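Local coordinates for sugar ABC transporter, sugar-binding protein (Streptococcus pneumoniae, PDB 2I58) that binds a raffinose trisaccharide of galactose, glucose and fructose and probably hands it to a membrane ABC transporter for uptake, at residues Y10-K15 against V61-P66; I210-G215 against N365-G370; W353-D358 against N380-P385; G117-K122 against S331-M336. One frame throughout, in Å; residues are numbered along the deposited sequence.

Interaction 1 of 4, residues Y10-K15 against V61-P66; sequences YFNQKK and VVNIYP. With GLC (alpha-D-glucopyranose), chain C; FRU (beta-D-fructofuranose), chain B; GLA (alpha-D-galactopyranose), chain D.
OD1 of N12 is gripped from opposite faces of its amide plane, and the N12 side chain lies alongside that of N63. Y10 OH donates to OD1 from one face at 2.8 Å, and the backbone N of K14 comes from the other. The K14 bond closes an Asx turn, and N12 ND2 reaches back to K14 O and also to N41 OD1, so both ends of the amide are pinned. This turn follows directly on a parallel strand pair in the central sheet of a periplasmic-binding-protein lobe. There F11 N donates to V61 O (2.9 Å), and N63 N returns a bond to F11 O. Y10 lies on the same sheet face as V61, with V61 CG1 at the edge of its ring. F11 shares the other face with V62.

Past the strands the chains lead to the bound raffinose. With CG anti to its carbonyl carbon (chi1 -66°), the Q13 side chain runs out over N63. Its NE2 donates to N63 O at 2.9 Å, in the carbonyl plane, which leaves OE1 turned to accept from fructose O4 at 3.0 Å. The Y65 ring crosses the Q13 amide with planes 67° apart, and glucose C6 sits over one face of the Y65 ring. Y65 OH makes a weak bond to glucose O4. K14, bent at chi2 and chi4, brings NZ to glucose O3 at 2.7 Å.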
# COMPACT_ATOMS: atom_id res chain seq x y z
N TYR A 10 18.30 -8.78 -7.29
CA TYR A 10 16.93 -8.30 -7.27
C TYR A 10 16.75 -7.50 -5.96
O TYR A 10 16.96 -8.04 -4.87
CB TYR A 10 15.94 -9.46 -7.34
CG TYR A 10 14.58 -9.07 -6.77
CD1 TYR A 10 13.81 -8.08 -7.39
CD2 TYR A 10 14.09 -9.63 -5.59
CE1 TYR A 10 12.57 -7.68 -6.89
CE2 TYR A 10 12.87 -9.23 -5.07
CZ TYR A 10 12.11 -8.25 -5.73
OH TYR A 10 10.90 -7.84 -5.21
N PHE A 11 16.36 -6.22 -6.08
CA PHE A 11 16.26 -5.30 -4.93
C PHE A 11 14.85 -5.22 -4.37
O PHE A 11 14.02 -4.37 -4.79
CB PHE A 11 16.70 -3.91 -5.30
CG PHE A 11 16.84 -2.96 -4.12
CD1 PHE A 11 17.99 -2.97 -3.33
CD2 PHE A 11 15.87 -1.99 -3.87
CE1 PHE A 11 18.13 -2.08 -2.30
CE2 PHE A 11 16.01 -1.08 -2.84
CZ PHE A 11 17.13 -1.13 -2.05
N ASN A 12 14.61 -6.10 -3.40
CA ASN A 12 13.32 -6.32 -2.86
C ASN A 12 13.03 -5.19 -1.88
O ASN A 12 13.93 -4.77 -1.15
CB ASN A 12 13.26 -7.66 -2.14
CG ASN A 12 11.86 -8.02 -1.69
OD1 ASN A 12 10.90 -7.81 -2.43
ND2 ASN A 12 11.72 -8.51 -0.48
N GLN A 13 11.78 -4.68 -1.94
CA GLN A 13 11.22 -3.84 -0.89
C GLN A 13 9.98 -4.52 -0.27
O GLN A 13 9.27 -3.91 0.50
CB GLN A 13 10.77 -2.49 -1.42
CG GLN A 13 11.84 -1.53 -1.94
CD GLN A 13 11.27 -0.14 -2.25
OE1 GLN A 13 10.75 0.57 -1.36
NE2 GLN A 13 11.38 0.27 -3.50
N LYS A 14 9.69 -5.76 -0.60
CA LYS A 14 8.48 -6.35 -0.05
C LYS A 14 8.79 -7.46 1.01
O LYS A 14 8.97 -8.64 0.68
CB LYS A 14 7.61 -6.81 -1.21
CG LYS A 14 6.31 -7.36 -0.76
CD LYS A 14 5.16 -6.93 -1.67
CE LYS A 14 3.86 -7.40 -1.08
NZ LYS A 14 3.52 -6.61 0.10
N LYS A 15 8.82 -7.04 2.27
CA LYS A 15 9.40 -7.78 3.39
C LYS A 15 8.56 -8.91 3.99
O LYS A 15 9.06 -9.94 4.38
CB LYS A 15 9.72 -6.79 4.52
CG LYS A 15 10.95 -5.90 4.21
CD LYS A 15 11.49 -5.10 5.44
CE LYS A 15 12.54 -4.04 5.02
NZ LYS A 15 13.65 -4.56 4.12
N VAL A 61 17.44 -6.00 -11.11
CA VAL A 61 16.00 -5.90 -11.16
C VAL A 61 15.65 -5.17 -9.92
O VAL A 61 16.24 -5.41 -8.90
CB VAL A 61 15.33 -7.27 -11.06
CG1 VAL A 61 13.76 -7.14 -11.14
CG2 VAL A 61 15.92 -8.25 -12.10
N VAL A 62 14.67 -4.30 -9.98
CA VAL A 62 14.30 -3.54 -8.77
C VAL A 62 12.83 -3.59 -8.48
O VAL A 62 12.02 -3.41 -9.37
CB VAL A 62 14.64 -2.05 -8.86
CG1 VAL A 62 14.08 -1.34 -7.61
CG2 VAL A 62 16.12 -1.85 -8.99
N ASN A 63 12.49 -3.81 -7.23
CA ASN A 63 11.13 -3.73 -6.87
C ASN A 63 10.88 -2.29 -6.55
O ASN A 63 11.25 -1.86 -5.49
CB ASN A 63 10.82 -4.63 -5.68
CG ASN A 63 9.44 -4.38 -5.11
OD1 ASN A 63 8.54 -3.89 -5.79
ND2 ASN A 63 9.29 -4.67 -3.84
N ILE A 64 10.27 -1.58 -7.48
CA ILE A 64 9.99 -0.15 -7.34
C ILE A 64 8.49 0.09 -7.63
O ILE A 64 7.94 -0.42 -8.61
CB ILE A 64 10.90 0.70 -8.30
CG1 ILE A 64 10.57 2.17 -8.12
CG2 ILE A 64 10.66 0.33 -9.73
CD1 ILE A 64 11.58 3.11 -8.77
N TYR A 65 7.84 0.88 -6.78
CA TYR A 65 6.42 1.02 -6.84
C TYR A 65 6.14 2.05 -7.91
O TYR A 65 6.61 3.18 -7.81
CB TYR A 65 5.86 1.44 -5.50
CG TYR A 65 6.21 0.45 -4.42
CD1 TYR A 65 5.65 -0.82 -4.38
CD2 TYR A 65 7.15 0.77 -3.47
CE1 TYR A 65 6.00 -1.75 -3.36
CE2 TYR A 65 7.50 -0.15 -2.46
CZ TYR A 65 6.93 -1.39 -2.41
OH TYR A 65 7.33 -2.23 -1.40
N PRO A 66 5.32 1.68 -8.90
CA PRO A 66 5.23 2.30 -10.20
C PRO A 66 4.55 3.63 -10.29
O PRO A 66 4.50 4.22 -11.39
CB PRO A 66 4.41 1.28 -10.98
CG PRO A 66 3.51 0.74 -9.98
CD PRO A 66 4.33 0.60 -8.76
C1 GLC C . 4.93 -1.23 2.55
C2 GLC C . 4.73 -2.72 2.70
C3 GLC C . 5.03 -3.40 1.42
C4 GLC C . 4.24 -2.76 0.29
C5 GLC C . 4.42 -1.24 0.27
C6 GLC C . 3.57 -0.50 -0.80
O1 GLC C . 6.36 -1.02 2.48
O2 GLC C . 5.68 -3.17 3.61
O3 GLC C . 4.70 -4.73 1.67
O4 GLC C . 4.77 -3.26 -0.93
O5 GLC C . 4.11 -0.68 1.51
O6 GLC C . 3.85 0.82 -0.65
C1 FRU B . 7.34 -0.73 4.49
C2 FRU B . 7.32 -0.25 3.05
C3 FRU B . 8.78 -0.27 2.65
C4 FRU B . 8.89 0.84 1.63
C5 FRU B . 7.95 1.89 2.17
C6 FRU B . 7.32 2.60 0.97
O1 FRU B . 7.66 0.48 5.19
O3 FRU B . 9.11 -1.52 2.05
O4 FRU B . 10.21 1.36 1.52
O5 FRU B . 6.99 1.19 2.97
O6 FRU B . 6.81 3.93 1.29
C1 GLA D . 2.86 1.86 -0.88
C2 GLA D . 3.49 2.94 -1.76
C3 GLA D . 4.48 3.75 -0.94
C4 GLA D . 3.82 4.24 0.32
C5 GLA D . 3.24 3.09 1.12
C6 GLA D . 2.41 3.68 2.24
O2 GLA D . 4.10 2.28 -2.91
O3 GLA D . 4.87 4.88 -1.69
O4 GLA D . 2.75 5.14 -0.06
O5 GLA D . 2.32 2.35 0.36
O6 GLA D . 1.48 2.69 2.68

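Interaction 2 of 4, residues I210-G215 against N365-G370; sequences ILRING and NYVLTG
The guanidinium of R212 lies over G370, whose CA sits above the centre of one face at 3.2 Å from CZ. The C-terminal turn of helix 357-369 provides the rest of that surface, with T369 O over the same face and T369 C toward its rim. V367 O approaches at the edge instead, near the guanidinium plane and 3.5 Å from R212 NE; no hydrogen bond is made across this contact. The side chain gets there because it is bent at chi3 (67°), which turns the flat group back across the end of the helix. Nearer its root, R212 CD packs on the Y366 ring at CE2 (3.6 Å). The guanidinium and the ring stand 68° apart, and at 5.7 Å from CZ to the ring centroid any cation-pi attraction is weak at most. Behind the arginine, L211 CB meets V367 CG1 at 4.0 Å, adding a small apolar patch.

G370 leaves helical geometry with a positive phi of 75°. One turn back, Y366 O takes bonds from both T369 N and G370 N, and T369 OG1 donates to N365 O, so the last turn is well tied. A positive charge beside these carbonyls would plausibly be favourable at the C-terminal end of the helix.

In the lobe across the chain's centre from strand 6-11, Y366 OH goes on to D209 OD1, and its ring touches I205 and M208. Helix 199-209 is thus set beside Y366, R212 and L211 of its following loop lie against the end of helix 357-369, and helix 372-383 flanks Y366 through K372 and M375.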
# COMPACT_ATOMS: atom_id res chain seq x y z
N ILE A 210 -12.10 9.69 14.40
CA ILE A 210 -12.42 8.29 14.66
C ILE A 210 -11.27 7.52 15.33
O ILE A 210 -11.53 6.67 16.21
CB ILE A 210 -12.83 7.51 13.38
CG1 ILE A 210 -14.16 8.05 12.85
CG2 ILE A 210 -12.94 5.95 13.66
CD1 ILE A 210 -14.28 7.83 11.41
N LEU A 211 -10.02 7.81 14.95
CA LEU A 211 -8.86 7.16 15.57
C LEU A 211 -8.50 7.79 16.93
O LEU A 211 -7.65 7.28 17.67
CB LEU A 211 -7.66 7.13 14.65
CG LEU A 211 -7.80 6.46 13.27
CD1 LEU A 211 -6.43 6.33 12.62
CD2 LEU A 211 -8.54 5.11 13.26
N ARG A 212 -9.20 8.85 17.30
CA ARG A 212 -8.98 9.40 18.60
C ARG A 212 -10.12 9.17 19.55
O ARG A 212 -10.05 9.70 20.64
CB ARG A 212 -8.75 10.90 18.50
CG ARG A 212 -7.63 11.23 17.51
CD ARG A 212 -7.13 12.64 17.68
NE ARG A 212 -6.49 12.68 18.99
CZ ARG A 212 -6.83 13.47 19.99
NH1 ARG A 212 -7.80 14.38 19.85
NH2 ARG A 212 -6.16 13.35 21.12
N ILE A 213 -11.15 8.40 19.18
CA ILE A 213 -12.31 8.22 20.07
C ILE A 213 -11.78 7.66 21.41
O ILE A 213 -10.83 6.86 21.44
CB ILE A 213 -13.40 7.34 19.44
CG1 ILE A 213 -14.09 8.11 18.31
CG2 ILE A 213 -14.46 6.95 20.48
CD1 ILE A 213 -14.65 7.21 17.17
N ASN A 214 -12.33 8.13 22.52
CA ASN A 214 -11.79 7.76 23.81
C ASN A 214 -11.90 6.26 23.99
O ASN A 214 -12.97 5.69 23.79
CB ASN A 214 -12.50 8.48 24.94
CG ASN A 214 -12.34 10.03 24.87
OD1 ASN A 214 -11.23 10.58 24.91
ND2 ASN A 214 -13.48 10.72 24.80
N GLY A 215 -10.77 5.64 24.31
CA GLY A 215 -10.69 4.20 24.57
C GLY A 215 -10.43 3.38 23.34
O GLY A 215 -10.57 2.17 23.35
N ASN A 365 1.20 12.31 14.06
CA ASN A 365 1.17 13.38 15.04
C ASN A 365 -0.25 13.79 15.47
O ASN A 365 -0.46 14.03 16.66
CB ASN A 365 1.96 14.60 14.54
CG ASN A 365 3.46 14.40 14.66
OD1 ASN A 365 3.93 13.41 15.24
ND2 ASN A 365 4.22 15.33 14.13
N TYR A 366 -1.21 13.87 14.54
CA TYR A 366 -2.56 14.29 14.91
C TYR A 366 -3.15 13.20 15.80
O TYR A 366 -3.68 13.46 16.89
CB TYR A 366 -3.46 14.62 13.72
CG TYR A 366 -4.81 15.01 14.18
CD1 TYR A 366 -5.04 16.24 14.78
CD2 TYR A 366 -5.87 14.12 14.13
CE1 TYR A 366 -6.33 16.61 15.27
CE2 TYR A 366 -7.17 14.47 14.62
CZ TYR A 366 -7.38 15.70 15.18
OH TYR A 366 -8.63 16.02 15.67
N VAL A 367 -3.01 11.95 15.39
CA VAL A 367 -3.60 10.91 16.20
C VAL A 367 -2.90 10.89 17.57
O VAL A 367 -3.58 10.72 18.57
CB VAL A 367 -3.60 9.54 15.54
CG1 VAL A 367 -4.36 8.56 16.43
CG2 VAL A 367 -4.24 9.57 14.16
N LEU A 368 -1.58 11.11 17.63
CA LEU A 368 -0.92 11.16 18.96
C LEU A 368 -1.09 12.49 19.75
O LEU A 368 -0.83 12.51 20.96
CB LEU A 368 0.52 10.55 19.00
CG LEU A 368 1.81 10.90 18.23
CD1 LEU A 368 2.67 12.13 18.85
CD2 LEU A 368 2.65 9.62 18.16
N THR A 369 -1.56 13.57 19.10
CA THR A 369 -1.72 14.89 19.79
C THR A 369 -3.10 15.48 19.82
O THR A 369 -3.45 16.14 20.76
CB THR A 369 -0.81 16.01 19.22
OG1 THR A 369 -1.20 16.37 17.89
CG2 THR A 369 0.69 15.62 19.29
N GLY A 370 -3.87 15.28 18.79
CA GLY A 370 -5.17 15.92 18.65
C GLY A 370 -5.21 17.39 18.29
O GLY A 370 -6.15 18.07 18.67

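Interaction 3 of 4, residues W353-D358 against N380-P385. With GLA (alpha-D-galactopyranose), chain D.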
# COMPACT_ATOMS: atom_id res chain seq x y z
N TRP A 353 2.95 14.41 -5.72
CA TRP A 353 3.75 15.07 -4.67
C TRP A 353 5.25 14.86 -4.93
O TRP A 353 5.62 14.02 -5.73
CB TRP A 353 3.39 14.54 -3.28
CG TRP A 353 1.93 14.50 -2.98
CD1 TRP A 353 0.92 15.02 -3.73
CD2 TRP A 353 1.31 13.95 -1.82
NE1 TRP A 353 -0.27 14.79 -3.15
CE2 TRP A 353 -0.07 14.13 -1.97
CE3 TRP A 353 1.78 13.27 -0.70
CZ2 TRP A 353 -1.00 13.68 -1.01
CZ3 TRP A 353 0.86 12.81 0.25
CH2 TRP A 353 -0.52 13.04 0.09
N THR A 354 6.09 15.59 -4.21
CA THR A 354 7.55 15.45 -4.29
C THR A 354 8.13 14.42 -3.28
O THR A 354 9.24 13.90 -3.44
CB THR A 354 8.16 16.82 -4.08
OG1 THR A 354 7.69 17.33 -2.83
CG2 THR A 354 7.73 17.77 -5.22
N SER A 355 7.35 14.14 -2.24
CA SER A 355 7.66 13.13 -1.20
C SER A 355 6.40 12.79 -0.40
O SER A 355 5.37 13.41 -0.59
CB SER A 355 8.69 13.69 -0.20
OG SER A 355 8.31 15.03 0.17
N GLU A 356 6.50 11.84 0.52
CA GLU A 356 5.36 11.50 1.37
C GLU A 356 5.70 11.34 2.87
O GLU A 356 4.79 11.13 3.65
CB GLU A 356 4.69 10.21 0.88
CG GLU A 356 5.68 9.02 0.65
CD GLU A 356 4.98 7.67 0.28
OE1 GLU A 356 3.70 7.62 0.36
OE2 GLU A 356 5.72 6.68 -0.07
N ALA A 357 6.97 11.42 3.28
CA ALA A 357 7.28 11.16 4.70
C ALA A 357 6.55 12.17 5.56
O ALA A 357 5.90 11.82 6.55
CB ALA A 357 8.75 11.21 4.97
N ASP A 358 6.63 13.44 5.17
CA ASP A 358 6.05 14.48 6.01
C ASP A 358 4.54 14.35 6.10
O ASP A 358 3.97 14.78 7.10
CB ASP A 358 6.49 15.85 5.56
CG ASP A 358 7.99 16.05 5.71
OD1 ASP A 358 8.61 15.31 6.51
OD2 ASP A 358 8.57 16.94 5.05
N ASN A 380 0.17 22.70 5.18
CA ASN A 380 0.62 23.75 4.27
C ASN A 380 2.14 23.82 4.18
O ASN A 380 2.68 24.16 3.14
CB ASN A 380 0.06 25.11 4.66
CG ASN A 380 -1.31 25.34 4.13
OD1 ASN A 380 -2.24 25.60 4.88
ND2 ASN A 380 -1.47 25.23 2.81
N ALA A 381 2.82 23.52 5.28
CA ALA A 381 4.28 23.47 5.31
C ALA A 381 4.80 22.38 4.37
O ALA A 381 5.87 22.52 3.76
CB ALA A 381 4.76 23.25 6.75
N PHE A 382 4.04 21.31 4.23
CA PHE A 382 4.44 20.21 3.35
C PHE A 382 4.17 20.54 1.86
O PHE A 382 5.04 20.39 1.03
CB PHE A 382 3.74 18.92 3.82
CG PHE A 382 3.81 17.76 2.86
CD1 PHE A 382 5.03 17.24 2.46
CD2 PHE A 382 2.65 17.16 2.41
CE1 PHE A 382 5.10 16.19 1.60
CE2 PHE A 382 2.70 16.09 1.57
CZ PHE A 382 3.93 15.60 1.16
N PHE A 383 2.98 21.03 1.56
CA PHE A 383 2.58 21.32 0.17
C PHE A 383 3.03 22.65 -0.51
O PHE A 383 2.93 22.77 -1.72
CB PHE A 383 1.06 21.27 0.08
CG PHE A 383 0.49 19.91 0.25
CD1 PHE A 383 0.91 18.86 -0.53
CD2 PHE A 383 -0.51 19.68 1.16
CE1 PHE A 383 0.34 17.60 -0.38
CE2 PHE A 383 -1.07 18.43 1.30
CZ PHE A 383 -0.65 17.40 0.52
N ASN A 384 3.48 23.64 0.26
CA ASN A 384 3.88 24.94 -0.32
C ASN A 384 5.17 24.91 -1.19
O ASN A 384 5.27 25.62 -2.19
CB ASN A 384 3.98 26.03 0.77
CG ASN A 384 2.63 26.61 1.16
OD1 ASN A 384 1.57 26.15 0.72
ND2 ASN A 384 2.66 27.63 2.01
N PRO A 385 6.17 24.11 -0.79
CA PRO A 385 7.35 23.87 -1.64
C PRO A 385 7.03 23.30 -3.00
O PRO A 385 7.85 23.40 -3.89
CB PRO A 385 8.13 22.80 -0.87
CG PRO A 385 7.64 22.90 0.56
CD PRO A 385 6.25 23.43 0.52
C1 GLA D . 2.86 1.86 -0.88
C2 GLA D . 3.49 2.94 -1.76
C3 GLA D . 4.48 3.75 -0.94
C4 GLA D . 3.82 4.24 0.32
C5 GLA D . 3.24 3.09 1.12
C6 GLA D . 2.41 3.68 2.24
O2 GLA D . 4.10 2.28 -2.91
O3 GLA D . 4.87 4.88 -1.69
O4 GLA D . 2.75 5.14 -0.06
O5 GLA D . 2.32 2.35 0.36
O6 GLA D . 1.48 2.69 2.68
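W353 receives the edges of two phenylalanines, F382 and F383, on the same face of its indole, forming an aromatic cluster between the loop leading into helix 357-369 and the end of helix 372-383. F383 meets the five-membered ring edge to face, with planes at 80° and CE1 3.8 Å from W353 CE2. F382 does the same in offset fashion over the six-membered ring, its CZ 3.7 Å from W353 CE3. The two phenylalanines also touch each other, F382 CD2 lying over the centre of the F383 ring. F382 is wedged in further by S355 O, in plane at its edge, and by D358 CB against CD1 (3.7 Å).

One shell out, the indole is fixed by W353 NE1, which bonds to N183 OD1, while Q169, F359 and M386 also touch the tryptophan. The loop held in this way carries E356, at the N-cap position of helix 357-369. Its CG stands between the backbone N and the carbonyl carbon (chi1 51°), and beyond it the chain runs extended, away from the phenylalanines, into the sugar site. There the carboxylate takes one galactose hydroxyl on each oxygen, O4 on OE1 at 2.7 Å and O3 on OE2 at 2.6 Å.

Interaction 4 of 4, residues G117-K122 against S331-M336; sequences GIYYNK and SPLAGM
M336 lays its terminal methyl over one face of the Y119 ring, offset toward the rim, with CE 4.2 Å from CZ. The sulfur stands further back: SD is 5.5 Å from the ring centroid and 33° off the normal, an oblique Met-aromatic contact. Two torsions set this up. CG is anti to the backbone N (chi1 175°), which sends the chain straight across toward strand 116-121, and the bend at chi3 (-86°) then swings CE in beside G117. There the methyl packs on the backbone at N and CA of a glycine, which has no side chain in the way.

L333 approaches from the same side of the ring but at its phenol end, CD2 obliquely placed 3.8 Å from Y119 CE1 and equally near OH. The strand beneath is the middle one of a three-stranded antiparallel sheet, flanked by strands 240-244 and 260-263. The 331-336 loop is draped over that sheet in the lobe of this solute-binding protein across the chain's centre from the sheet of strands 6-11 and 61-63.

The phenol oxygen hydrogen-bonds to G244 O, at the C-terminal end of strand 240-244. The draped segment has its own anchors: P332 O accepts from T262 OG1, L333 packs on I248 of helix 248-253, and M336 also touches T262. Within the segment, M336 N bonds to L333 O at 3.2 Å, three residues back.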
# COMPACT_ATOMS: atom_id res chain seq x y z
N GLY A 117 -7.65 -0.48 3.64
CA GLY A 117 -8.90 -0.66 4.35
C GLY A 117 -8.70 -1.05 5.81
O GLY A 117 -7.60 -0.99 6.34
N ILE A 118 -9.77 -1.39 6.48
CA ILE A 118 -9.68 -1.84 7.84
C ILE A 118 -9.77 -3.40 7.78
O ILE A 118 -10.50 -3.97 6.95
CB ILE A 118 -10.86 -1.30 8.67
CG1 ILE A 118 -11.09 0.20 8.45
CG2 ILE A 118 -10.64 -1.57 10.10
CD1 ILE A 118 -9.95 1.08 8.81
N TYR A 119 -8.99 -4.06 8.63
CA TYR A 119 -9.05 -5.50 8.88
C TYR A 119 -9.89 -5.56 10.12
O TYR A 119 -9.76 -4.70 10.97
CB TYR A 119 -7.65 -6.03 9.26
CG TYR A 119 -6.74 -6.18 8.09
CD1 TYR A 119 -6.91 -7.23 7.19
CD2 TYR A 119 -5.74 -5.23 7.84
CE1 TYR A 119 -6.09 -7.33 6.06
CE2 TYR A 119 -4.90 -5.35 6.76
CZ TYR A 119 -5.07 -6.38 5.86
OH TYR A 119 -4.23 -6.45 4.77
N TYR A 120 -10.75 -6.58 10.23
CA TYR A 120 -11.61 -6.70 11.39
C TYR A 120 -11.80 -8.15 11.76
O TYR A 120 -11.74 -9.02 10.88
CB TYR A 120 -12.93 -5.97 11.14
CG TYR A 120 -13.94 -6.66 10.28
CD1 TYR A 120 -14.98 -7.38 10.85
CD2 TYR A 120 -13.91 -6.56 8.92
CE1 TYR A 120 -15.97 -8.02 10.06
CE2 TYR A 120 -14.90 -7.22 8.12
CZ TYR A 120 -15.91 -7.95 8.72
OH TYR A 120 -16.87 -8.58 7.97
N ASN A 121 -12.01 -8.45 13.02
CA ASN A 121 -12.27 -9.82 13.41
C ASN A 121 -13.76 -10.15 13.18
O ASN A 121 -14.60 -9.56 13.82
CB ASN A 121 -11.91 -9.97 14.88
CG ASN A 121 -12.15 -11.35 15.44
OD1 ASN A 121 -13.01 -12.10 14.96
ND2 ASN A 121 -11.41 -11.69 16.51
N LYS A 122 -14.06 -11.09 12.28
CA LYS A 122 -15.45 -11.41 11.92
C LYS A 122 -16.22 -12.05 13.09
O LYS A 122 -17.36 -11.67 13.38
CB LYS A 122 -15.51 -12.36 10.72
CG LYS A 122 -15.54 -11.70 9.39
CD LYS A 122 -15.25 -12.67 8.26
CE LYS A 122 -16.19 -12.33 7.07
NZ LYS A 122 -15.85 -12.98 5.75
N SER A 331 -12.76 -14.78 0.94
CA SER A 331 -11.41 -14.50 1.33
C SER A 331 -11.38 -13.40 2.41
O SER A 331 -12.31 -12.61 2.56
CB SER A 331 -10.61 -14.08 0.11
OG SER A 331 -10.98 -12.77 -0.31
N PRO A 332 -10.31 -13.37 3.19
CA PRO A 332 -9.99 -12.27 4.05
C PRO A 332 -9.99 -10.93 3.32
O PRO A 332 -10.58 -9.97 3.78
CB PRO A 332 -8.54 -12.57 4.50
CG PRO A 332 -8.32 -14.02 4.26
CD PRO A 332 -9.34 -14.49 3.29
N LEU A 333 -9.29 -10.83 2.20
CA LEU A 333 -9.15 -9.52 1.58
C LEU A 333 -10.38 -9.13 0.76
O LEU A 333 -10.40 -8.03 0.17
CB LEU A 333 -7.90 -9.45 0.72
CG LEU A 333 -6.66 -9.21 1.56
CD1 LEU A 333 -5.56 -9.01 0.63
CD2 LEU A 333 -6.75 -8.01 2.42
N ALA A 334 -11.40 -10.00 0.76
CA ALA A 334 -12.56 -9.89 -0.12
C ALA A 334 -13.13 -8.49 -0.19
O ALA A 334 -13.47 -8.07 -1.27
CB ALA A 334 -13.64 -10.86 0.27
N GLY A 335 -13.19 -7.76 0.92
CA GLY A 335 -13.99 -6.51 1.00
C GLY A 335 -13.26 -5.21 0.76
O GLY A 335 -13.88 -4.16 0.54
N MET A 336 -11.94 -5.27 0.87
CA MET A 336 -11.05 -4.17 0.59
C MET A 336 -10.69 -4.18 -0.90
O MET A 336 -10.37 -3.13 -1.48
CB MET A 336 -9.80 -4.40 1.43
CG MET A 336 -8.63 -3.46 1.25
SD MET A 336 -7.20 -4.16 2.10
CE MET A 336 -7.43 -3.55 3.77

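From the N terminus, interaction 1 closes first, joining strands 6-11 and 61-63 across 45 residues, about half of them helical, and finishing before any other contact opens. Interaction 4 opens next, at 117-122, and interaction 2 at 210-215, before the chain returns to close interaction 4 at 331-336, so these two cross. Interaction 3 opens at 353-358, interaction 2 closes at 365-370 and interaction 3 at 380-385, a second crossing, and both use helix 357-369. Interactions 4 and 3 follow in series. Interactions 1 and 3 both touch galactose, their centres 24 Å apart, so galactose lies between the loop after strand 61-63 and the N-cap of helix 357-369.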